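Local structure of 3'-5' exonuclease crn-4 (Caenorhabditis elegans, 5DK5) at residues Y132-L136 / S137-M141; Q286-H289 / D290-N294; K293-E296 / D297-H300. The protein digests RNA and DNA from the 3' end as a metal-dependent DEDDh exonuclease and takes part in apoptotic DNA degradation. One frame throughout, in Å; residues are numbered along the deposited sequence.

Contact 1. Residues Y132-L136 / S137-M141; sequences YQMKL and SNIQM
S137 bonds to Q133 through both backbone and side chain where helix 124-136 of the exonuclease domain ends in a Schellman motif. S137 N gives a hydrogen bond to Q133 O (2.9 Å), the last full helical step of the turn. The side chains of the same pair meet as well: Q133 NE2 donates to S137 OG over 3.0 Å, and the hydroxyl oxygen lies close to the plane of the amide. The Q133 chain leaves the helix with CG anti to its nitrogen and then bends at chi2 (62°), which brings the amide up along the helix end; its other end, OE1, accepts from V41 N, so the amide is held at both of its polar atoms. N138 turns the chain with positive phi and sends a weak hydrogen bond from its N to K135 O (3.1 Å). I139 N closes the motif on M134 O at 2.8 Å. The side chain of I139 then meets that of M134, whose chain, bent at chi2 (-58°), brings the sulfur to the branch point of I139, SD to I139 CB 3.7 Å, the two side chains crossing at a slant. Y99 of helix 95-109 touches both residues, so this apolar pair joins the end of one helix to the flank of another. After Q140, M141 turns back against helix 124-136, touching A130 and Q131, and crosses M134 at about a right angle, its SD lying 3.8 Å from M134 CG.

Contact 2. Residues Q286-H289 / D290-N294; sequences QTPH and DLYKN
An inverse gamma turn centred on P288 leads straight into a short 3-10 turn, in the long loop between strand 253-256 and the C-terminal helix 300-305. Across the gamma turn H289 N reaches back to T287 O with a weak bond. Two hydrogen bonds of the i to i+3 kind then wind the backbone on: L291 N to P288 O at 3.1 Å and Y292 N to H289 O at 2.9 Å. The prolyl ring is the apolar centre of the turn. Its CB lies 3.8 Å from L291 CD1, while its CG comes within 3.9 Å of Y292 CZ, near the phenol end of the ring. With CG beside the backbone N (chi1 -63°) and chi2 near 175°, L291 lays its CD1 branch against the proline. R248 of helix 239-249 touches both P288 and L291, and V249 touches Y292, packing the turn onto that helix.

The tyrosine folds back over the turn, and P288 O sits 3.5 Å above the plane of the Y292 ring, displaced toward the rim near CD2. This carbonyl oxygen therefore receives the N-H of L291 and also faces the ring of Y292, which is stacked in addition with Y308, the C-terminal residue. T287 reaches the same aromatic at its edge, near the ring plane, with CG2 4.2 Å from Y292 CE2. The methyl has a second aromatic neighbour in H289, whose imidazole offers it a face: T287 CG2 lies 3.5 Å above the H289 ring plane, offset toward the rim.

Contact 3. Residues K293-E296 / D297-H300; sequences KNEE and DPIH
A type I beta turn from N294 to D297 reverses the loop that runs into helix 300-305. Its closing bond is weak, D297 N to N294 O over 3.4 Å. The N294 side chain adds a second, shorter grip from within the turn: N294 OD1 accepts from E296 N at 3.1 Å, with the donor 62° out of the carbonyl plane. CG anti to the backbone N (chi1 -179°) swings the amide along the chain to meet that N-H, and the result is an Asx turn superposed on the beta turn. The other end of the amide, ND2, packs 3.5 Å from D297 CB, the amide and carboxylate planes standing 70° apart.

The carboxylate of D297 leads away from the turn, where OD1 forms a salt bridge with R236 and OD2 a hydrogen bond with Y231. P298 follows, its ring laid against the turn with CG 3.6 Å from E295 O. The E295 side chain, bent at chi2, crosses that of P298 at about a right angle, OE2 lying 3.9 Å from P298 CG; this oxygen also has a long, weak ion pair with K303. R87 of the second subunit packs against P298, and H300 of this chain, just past I299 at the N-cap position, hydrogen-bonds T73 of the second subunit through NE2 and D90 of the second subunit through ND1.

In the fold
Contact 1 comes first along the chain, at the end of helix 124-136 and ahead of strand 147-150 of the central sheet. Contacts 2 and 3 follow much later on the loop between strand 253-256 and helix 300-305, contact 3 starting where contact 2 ends. These two share K293 and N294, have centres about 10 Å apart and touch where L291 O meets I299 CG1. Contact 1 lies about 20 Å from contact 2 and about 23 Å from contact 3, centre to centre, touching neither. Helix 300-305 links the two regions: its F301 and A305 bond with Y132 and K135, and contact 3 leads into it. The C-terminal helix thus packs against helix 124-136 while H300 reaches the second subunit, consistent with dimerisation through the C-terminus.

Contact 1. Residues Y132-L136 / S137-M141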
loop_
_atom_site.group_PDB
_atom_site.type_symbol
_atom_site.label_atom_id
_atom_site.label_comp_id
_atom_site.label_asym_id
_atom_site.label_seq_id
_atom_site.Cartn_x
_atom_site.Cartn_y
_atom_site.Cartn_z
ATOM N N TYR B 132 10.549 -1.814 -14.695
ATOM C CA TYR B 132 10.114 -0.809 -13.727
ATOM C C TYR B 132 10.886 -0.930 -12.418
ATOM O O TYR B 132 11.292 0.077 -11.833
ATOM C CB TYR B 132 8.615 -0.933 -13.459
ATOM C CG TYR B 132 8.065 0.185 -12.605
ATOM C CD1 TYR B 132 7.796 1.431 -13.151
ATOM C CD2 TYR B 132 7.819 -0.004 -11.253
ATOM C CE1 TYR B 132 7.297 2.457 -12.378
ATOM C CE2 TYR B 132 7.315 1.018 -10.469
ATOM C CZ TYR B 132 7.057 2.244 -11.038
ATOM O OH TYR B 132 6.558 3.265 -10.261
ATOM N N GLN B 133 11.085 -2.161 -11.960
ATOM C CA GLN B 133 11.832 -2.408 -10.733
ATOM C C GLN B 133 13.285 -1.959 -10.883
ATOM O O GLN B 133 13.881 -1.441 -9.937
ATOM C CB GLN B 133 11.771 -3.891 -10.356
ATOM C CG GLN B 133 12.497 -4.249 -9.067
ATOM C CD GLN B 133 11.908 -3.561 -7.853
ATOM O OE1 GLN B 133 10.798 -3.880 -7.420
ATOM N NE2 GLN B 133 12.646 -2.609 -7.294
ATOM N N MET B 134 13.847 -2.154 -12.074
ATOM C CA MET B 134 15.219 -1.734 -12.350
ATOM C C MET B 134 15.346 -0.220 -12.223
ATOM O O MET B 134 16.370 0.288 -11.770
ATOM C CB MET B 134 15.660 -2.175 -13.750
ATOM C CG MET B 134 15.874 -3.676 -13.923
ATOM S SD MET B 134 17.084 -4.417 -12.823
ATOM C CE MET B 134 16.946 -6.122 -13.345
ATOM N N LYS B 135 14.301 0.495 -12.629
ATOM C CA LYS B 135 14.281 1.949 -12.521
ATOM C C LYS B 135 14.240 2.370 -11.059
ATOM O O LYS B 135 14.975 3.266 -10.646
ATOM C CB LYS B 135 13.081 2.532 -13.271
ATOM C CG LYS B 135 12.977 4.055 -13.216
ATOM C CD LYS B 135 14.115 4.716 -13.975
ATOM C CE LYS B 135 13.968 6.227 -14.008
ATOM N NZ LYS B 135 14.061 6.822 -12.650
ATOM N N LEU B 136 13.371 1.727 -10.282
ATOM C CA LEU B 136 13.261 2.021 -8.857
ATOM C C LEU B 136 14.593 1.798 -8.149
ATOM O O LEU B 136 14.996 2.590 -7.298
ATOM C CB LEU B 136 12.181 1.154 -8.202
ATOM C CG LEU B 136 10.738 1.325 -8.673
ATOM C CD1 LEU B 136 9.820 0.438 -7.848
ATOM C CD2 LEU B 136 10.299 2.776 -8.590
ATOM N N SER B 137 15.272 0.715 -8.511
ATOM C CA SER B 137 16.527 0.341 -7.873
ATOM C C SER B 137 17.731 1.006 -8.533
ATOM O O SER B 137 18.865 0.824 -8.091
ATOM C CB SER B 137 16.691 -1.176 -7.907
ATOM O OG SER B 137 15.556 -1.811 -7.346
ATOM N N ASN B 138 17.477 1.778 -9.586
ATOM C CA ASN B 138 18.539 2.421 -10.354
ATOM C C ASN B 138 19.576 1.408 -10.836
ATOM O O ASN B 138 20.783 1.635 -10.732
ATOM C CB ASN B 138 19.219 3.512 -9.525
ATOM C CG ASN B 138 20.150 4.379 -10.358
ATOM O OD1 ASN B 138 19.984 4.496 -11.572
ATOM N ND2 ASN B 138 21.144 4.975 -9.710
ATOM N N ILE B 139 19.091 0.285 -11.354
ATOM C CA ILE B 139 19.955 -0.745 -11.912
ATOM C C ILE B 139 19.790 -0.772 -13.425
ATOM O O ILE B 139 18.682 -0.637 -13.943
ATOM C CB ILE B 139 19.641 -2.134 -11.324
ATOM C CG1 ILE B 139 19.736 -2.085 -9.796
ATOM C CG2 ILE B 139 20.598 -3.187 -11.893
ATOM C CD1 ILE B 139 19.399 -3.391 -9.105
ATOM N N GLN B 140 20.902 -0.934 -14.131
ATOM C CA GLN B 140 20.875 -1.009 -15.582
ATOM C C GLN B 140 20.197 -2.296 -16.033
ATOM O O GLN B 140 20.478 -3.373 -15.506
ATOM C CB GLN B 140 22.293 -0.934 -16.145
ATOM C CG GLN B 140 22.356 -0.898 -17.658
ATOM C CD GLN B 140 23.770 -0.728 -18.171
ATOM O OE1 GLN B 140 24.042 0.145 -18.995
ATOM N NE2 GLN B 140 24.682 -1.561 -17.682
ATOM N N MET B 141 19.302 -2.179 -17.006
ATOM C CA MET B 141 18.608 -3.341 -17.547
ATOM C C MET B 141 19.624 -4.311 -18.157
ATOM O O MET B 141 20.305 -3.960 -19.119
ATOM C CB MET B 141 17.585 -2.910 -18.597
ATOM C CG MET B 141 16.569 -3.983 -18.944
ATOM S SD MET B 141 15.379 -4.259 -17.619
ATOM C CE MET B 141 14.274 -5.425 -18.407
#

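Contact 2. Residues Q286-H289 / D290-N294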
loop_
_atom_site.group_PDB
_atom_site.type_symbol
_atom_site.label_atom_id
_atom_site.label_comp_id
_atom_site.label_asym_id
_atom_site.label_seq_id
_atom_site.Cartn_x
_atom_site.Cartn_y
_atom_site.Cartn_z
ATOM N N GLN B 286 12.211 8.245 -26.254
ATOM C CA GLN B 286 10.915 8.738 -26.707
ATOM C C GLN B 286 10.033 9.135 -25.526
ATOM O O GLN B 286 8.922 8.629 -25.373
ATOM C CB GLN B 286 10.216 7.673 -27.554
ATOM C CG GLN B 286 11.001 7.268 -28.793
ATOM C CD GLN B 286 10.329 6.162 -29.578
ATOM O OE1 GLN B 286 10.297 5.009 -29.146
ATOM N NE2 GLN B 286 9.783 6.508 -30.738
ATOM N N THR B 287 10.537 10.042 -24.693
ATOM C CA THR B 287 9.818 10.471 -23.497
ATOM C C THR B 287 8.428 11.007 -23.856
ATOM O O THR B 287 8.315 11.947 -24.642
ATOM C CB THR B 287 10.592 11.562 -22.734
ATOM O OG1 THR B 287 11.924 11.109 -22.461
ATOM C CG2 THR B 287 9.893 11.902 -21.422
ATOM N N PRO B 288 7.365 10.409 -23.288
ATOM C CA PRO B 288 6.009 10.870 -23.608
ATOM C C PRO B 288 5.630 12.134 -22.835
ATOM O O PRO B 288 4.897 12.062 -21.849
ATOM C CB PRO B 288 5.141 9.681 -23.197
ATOM C CG PRO B 288 5.869 9.092 -22.042
ATOM C CD PRO B 288 7.340 9.272 -22.347
ATOM N N HIS B 289 6.132 13.278 -23.288
ATOM C CA HIS B 289 5.871 14.551 -22.625
ATOM C C HIS B 289 4.382 14.884 -22.620
ATOM O O HIS B 289 3.883 15.515 -21.687
ATOM C CB HIS B 289 6.654 15.674 -23.307
ATOM C CG HIS B 289 8.138 15.487 -23.264
ATOM N ND1 HIS B 289 8.860 15.534 -22.090
ATOM C CD2 HIS B 289 9.037 15.251 -24.249
ATOM C CE1 HIS B 289 10.139 15.334 -22.354
ATOM N NE2 HIS B 289 10.273 15.160 -23.657
ATOM N N ASP B 290 3.681 14.452 -23.664
ATOM C CA ASP B 290 2.250 14.709 -23.799
ATOM C C ASP B 290 1.444 14.131 -22.638
ATOM O O ASP B 290 0.360 14.620 -22.324
ATOM C CB ASP B 290 1.735 14.134 -25.119
ATOM C CG ASP B 290 2.097 12.671 -25.297
ATOM O OD1 ASP B 290 3.252 12.389 -25.673
ATOM O OD2 ASP B 290 1.229 11.804 -25.063
ATOM N N LEU B 291 1.976 13.088 -22.008
ATOM C CA LEU B 291 1.301 12.439 -20.887
ATOM C C LEU B 291 1.665 13.080 -19.547
ATOM O O LEU B 291 1.041 12.790 -18.525
ATOM C CB LEU B 291 1.646 10.947 -20.854
ATOM C CG LEU B 291 1.215 10.104 -22.056
ATOM C CD1 LEU B 291 1.750 8.689 -21.917
ATOM C CD2 LEU B 291 -0.300 10.088 -22.198
ATOM N N TYR B 292 2.665 13.957 -19.563
ATOM C CA TYR B 292 3.260 14.494 -18.340
ATOM C C TYR B 292 3.005 15.992 -18.136
ATOM O O TYR B 292 3.707 16.638 -17.355
ATOM C CB TYR B 292 4.773 14.237 -18.353
ATOM C CG TYR B 292 5.183 12.778 -18.312
ATOM C CD1 TYR B 292 4.321 11.799 -17.832
ATOM C CD2 TYR B 292 6.442 12.383 -18.746
ATOM C CE1 TYR B 292 4.700 10.471 -17.792
ATOM C CE2 TYR B 292 6.830 11.058 -18.709
ATOM C CZ TYR B 292 5.955 10.107 -18.230
ATOM O OH TYR B 292 6.339 8.788 -18.191
ATOM N N LYS B 293 2.005 16.541 -18.821
ATOM C CA LYS B 293 1.772 17.987 -18.803
ATOM C C LYS B 293 0.496 18.396 -18.060
ATOM O O LYS B 293 0.282 19.582 -17.800
ATOM C CB LYS B 293 1.725 18.525 -20.235
ATOM C CG LYS B 293 0.644 17.919 -21.106
ATOM C CD LYS B 293 0.715 18.486 -22.513
ATOM C CE LYS B 293 -0.346 17.886 -23.416
ATOM N NZ LYS B 293 -0.248 18.414 -24.806
ATOM N N ASN B 294 -0.345 17.423 -17.717
ATOM C CA ASN B 294 -1.561 17.690 -16.953
ATOM C C ASN B 294 -1.386 17.289 -15.495
ATOM O O ASN B 294 -1.408 16.104 -15.164
ATOM C CB ASN B 294 -2.756 16.951 -17.558
ATOM C CG ASN B 294 -4.050 17.224 -16.810
ATOM O OD1 ASN B 294 -4.160 18.202 -16.072
ATOM N ND2 ASN B 294 -5.039 16.358 -17.002
#

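Contact 3. Residues K293-E296 / D297-H300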
loop_
_atom_site.group_PDB
_atom_site.type_symbol
_atom_site.label_atom_id
_atom_site.label_comp_id
_atom_site.label_asym_id
_atom_site.label_seq_id
_atom_site.Cartn_x
_atom_site.Cartn_y
_atom_site.Cartn_z
ATOM N N LYS B 293 2.005 16.541 -18.821
ATOM C CA LYS B 293 1.772 17.987 -18.803
ATOM C C LYS B 293 0.496 18.396 -18.060
ATOM O O LYS B 293 0.282 19.582 -17.800
ATOM C CB LYS B 293 1.725 18.525 -20.235
ATOM C CG LYS B 293 0.644 17.919 -21.106
ATOM C CD LYS B 293 0.715 18.486 -22.513
ATOM C CE LYS B 293 -0.346 17.886 -23.416
ATOM N NZ LYS B 293 -0.248 18.414 -24.806
ATOM N N ASN B 294 -0.345 17.423 -17.717
ATOM C CA ASN B 294 -1.561 17.690 -16.953
ATOM C C ASN B 294 -1.386 17.289 -15.495
ATOM O O ASN B 294 -1.408 16.104 -15.164
ATOM C CB ASN B 294 -2.756 16.951 -17.558
ATOM C CG ASN B 294 -4.050 17.224 -16.810
ATOM O OD1 ASN B 294 -4.160 18.202 -16.072
ATOM N ND2 ASN B 294 -5.039 16.358 -17.002
ATOM N N GLU B 295 -1.219 18.281 -14.626
ATOM C CA GLU B 295 -0.947 18.019 -13.217
ATOM C C GLU B 295 -2.234 17.871 -12.404
ATOM O O GLU B 295 -2.190 17.739 -11.181
ATOM C CB GLU B 295 -0.079 19.136 -12.631
ATOM C CG GLU B 295 0.872 18.677 -11.531
ATOM C CD GLU B 295 1.827 17.585 -11.993
ATOM O OE1 GLU B 295 2.298 17.651 -13.149
ATOM O OE2 GLU B 295 2.100 16.657 -11.202
ATOM N N GLU B 296 -3.375 17.897 -13.088
ATOM C CA GLU B 296 -4.659 17.616 -12.453
ATOM C C GLU B 296 -4.970 16.123 -12.556
ATOM O O GLU B 296 -5.864 15.614 -11.876
ATOM C CB GLU B 296 -5.777 18.438 -13.101
ATOM C CG GLU B 296 -7.004 18.627 -12.217
ATOM C CD GLU B 296 -6.779 19.632 -11.099
ATOM O OE1 GLU B 296 -5.636 20.110 -10.937
ATOM O OE2 GLU B 296 -7.752 19.947 -10.380
ATOM N N ASP B 297 -4.228 15.430 -13.416
ATOM C CA ASP B 297 -4.353 13.984 -13.567
ATOM C C ASP B 297 -2.975 13.357 -13.788
ATOM O O ASP B 297 -2.677 12.872 -14.879
ATOM C CB ASP B 297 -5.292 13.644 -14.728
ATOM C CG ASP B 297 -5.627 12.165 -14.798
ATOM O OD1 ASP B 297 -5.643 11.501 -13.740
ATOM O OD2 ASP B 297 -5.879 11.666 -15.913
ATOM N N PRO B 298 -2.124 13.372 -12.749
ATOM C CA PRO B 298 -0.755 12.864 -12.888
ATOM C C PRO B 298 -0.683 11.339 -12.922
ATOM O O PRO B 298 -1.518 10.669 -12.315
ATOM C CB PRO B 298 -0.047 13.399 -11.632
ATOM C CG PRO B 298 -1.026 14.319 -10.958
ATOM C CD PRO B 298 -2.375 13.877 -11.391
ATOM N N ILE B 299 0.312 10.810 -13.627
ATOM C CA ILE B 299 0.583 9.376 -13.628
ATOM C C ILE B 299 1.428 9.036 -12.405
ATOM O O ILE B 299 2.634 9.286 -12.388
ATOM C CB ILE B 299 1.322 8.927 -14.905
ATOM C CG1 ILE B 299 0.640 9.486 -16.159
ATOM C CG2 ILE B 299 1.401 7.410 -14.967
ATOM C CD1 ILE B 299 -0.771 8.981 -16.384
ATOM N N HIS B 300 0.795 8.467 -11.387
ATOM C CA HIS B 300 1.458 8.238 -10.105
ATOM C C HIS B 300 2.701 7.356 -10.229
ATOM O O HIS B 300 3.761 7.699 -9.703
ATOM C CB HIS B 300 0.481 7.611 -9.105
ATOM C CG HIS B 300 1.134 7.100 -7.860
ATOM N ND1 HIS B 300 1.785 7.924 -6.966
ATOM C CD2 HIS B 300 1.241 5.845 -7.359
ATOM C CE1 HIS B 300 2.260 7.199 -5.968
ATOM N NE2 HIS B 300 1.945 5.936 -6.183
#